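Local coordinates for protein colicin-B (Escherichia coli, PDB 1RH1) that kills Escherichia coli and closely related bacteria by forming channels that depolarize the cytoplasmic membrane and dissipate the energy of the cell, at residues Asn108-Arg111 with Gly112-Glu116. Numbering follows the deposited sequence.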
loop_
_atom_site.group_PDB
_atom_site.type_symbol
_atom_site.label_atom_id
_atom_site.label_comp_id
_atom_site.label_asym_id
_atom_site.label_seq_id
_atom_site.Cartn_x
_atom_site.Cartn_y
_atom_site.Cartn_z
ATOM N N ASN A 108 -17.258 8.508 12.737
ATOM C CA ASN A 108 -17.492 7.612 13.855
ATOM C C ASN A 108 -16.657 6.349 13.759
ATOM O O ASN A 108 -15.949 6.033 14.708
ATOM C CB ASN A 108 -18.938 7.171 13.937
ATOM C CG ASN A 108 -19.926 8.205 14.445
ATOM O OD1 ASN A 108 -20.991 7.852 14.937
ATOM N ND2 ASN A 108 -19.661 9.499 14.364
ATOM N N GLY A 109 -16.640 5.618 12.652
ATOM C CA GLY A 109 -15.871 4.389 12.611
ATOM C C GLY A 109 -14.370 4.598 12.711
ATOM O O GLY A 109 -13.631 3.697 13.128
ATOM N N LEU A 110 -13.929 5.797 12.329
ATOM C CA LEU A 110 -12.518 6.118 12.306
ATOM C C LEU A 110 -11.938 6.347 13.674
ATOM O O LEU A 110 -10.728 6.365 13.845
ATOM C CB LEU A 110 -12.281 7.352 11.460
ATOM C CG LEU A 110 -12.366 7.254 9.959
ATOM C CD1 LEU A 110 -12.396 8.642 9.390
ATOM C CD2 LEU A 110 -11.212 6.446 9.432
ATOM N N ARG A 111 -12.807 6.560 14.653
ATOM C CA ARG A 111 -12.420 6.686 16.042
ATOM C C ARG A 111 -12.054 5.326 16.639
ATOM O O ARG A 111 -11.465 5.245 17.716
ATOM C CB ARG A 111 -13.568 7.269 16.803
ATOM C CG ARG A 111 -13.922 8.731 16.551
ATOM C CD ARG A 111 -15.359 9.002 17.006
ATOM N NE ARG A 111 -15.637 8.416 18.309
ATOM C CZ ARG A 111 -16.750 7.717 18.600
ATOM N NH1 ARG A 111 -17.729 7.511 17.689
ATOM N NH2 ARG A 111 -16.839 7.167 19.826
ATOM N N GLY A 112 -12.422 4.233 15.961
ATOM C CA GLY A 112 -12.143 2.865 16.372
ATOM C C GLY A 112 -11.064 2.195 15.519
ATOM O O GLY A 112 -10.918 0.969 15.481
ATOM N N GLY A 113 -10.281 3.010 14.818
ATOM C CA GLY A 113 -9.213 2.549 13.953
ATOM C C GLY A 113 -9.710 2.188 12.574
ATOM O O GLY A 113 -10.890 1.908 12.345
ATOM N N LEU A 114 -8.749 2.206 11.654
ATOM C CA LEU A 114 -8.987 1.802 10.270
ATOM C C LEU A 114 -9.315 0.303 10.154
ATOM O O LEU A 114 -8.787 -0.478 10.951
ATOM C CB LEU A 114 -7.746 2.098 9.415
ATOM C CG LEU A 114 -7.423 3.518 9.005
ATOM C CD1 LEU A 114 -6.152 3.551 8.196
ATOM C CD2 LEU A 114 -8.547 4.049 8.159
ATOM N N PRO A 115 -10.150 -0.180 9.211
ATOM C CA PRO A 115 -10.303 -1.602 8.887
ATOM C C PRO A 115 -8.965 -2.297 8.584
ATOM O O PRO A 115 -8.596 -3.356 9.119
ATOM C CB PRO A 115 -11.248 -1.541 7.739
ATOM C CG PRO A 115 -12.085 -0.337 8.029
ATOM C CD PRO A 115 -10.996 0.634 8.354
ATOM N N GLU A 116 -8.215 -1.618 7.714
ATOM C CA GLU A 116 -6.892 -2.071 7.372
ATOM C C GLU A 116 -5.969 -0.859 7.404
ATOM O O GLU A 116 -6.072 0.085 6.610
ATOM C CB GLU A 116 -6.897 -2.675 6.002
ATOM C CG GLU A 116 -5.694 -3.542 5.731
ATOM C CD GLU A 116 -5.617 -4.841 6.530
ATOM O OE1 GLU A 116 -6.644 -5.432 6.906
ATOM O OE2 GLU A 116 -4.488 -5.277 6.760
#
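G112 is tied back to G109 where helix 99-110 gives way to loop: its backbone N donates to G109 O over 3.1 Å. The N-H...O angle is 152°, but the donor stands well above the carbonyl plane, about 60° out of it. This i to i+3 bond follows another of the same spacing, R111 N to N108 O at 3.2 Å, a 3-10-like pattern common where a helix runs out, and a type I turn runs from L110 to G113. G113 closes that turn with phi at +85°, a backbone conformation that glycine adopts with little strain, and so leads the chain into the following loop. Its carbonyl O is hydrogen-bonded to the hydroxyl of Y254 on strand 252-256. L114 then brings a hydrophobic branch back to L110: their CD2 methyls meet at 3.8 Å, the two leucines running alongside each other in the same direction. In both, CG sits beside the backbone N, and the CD2 branch, not the extended CD1, makes the contact. Leucine's apolar branches suit this place, since A121 touches both residues. P115 packs on Y254, and beyond it E116 forms a salt bridge with K312 on the long helix 291-340. Apart from the chain itself, one off-plane backbone bond and one methyl contact link the segments, with no polar side-chain bond between them, so backbone conformation probably does most to shape the turn.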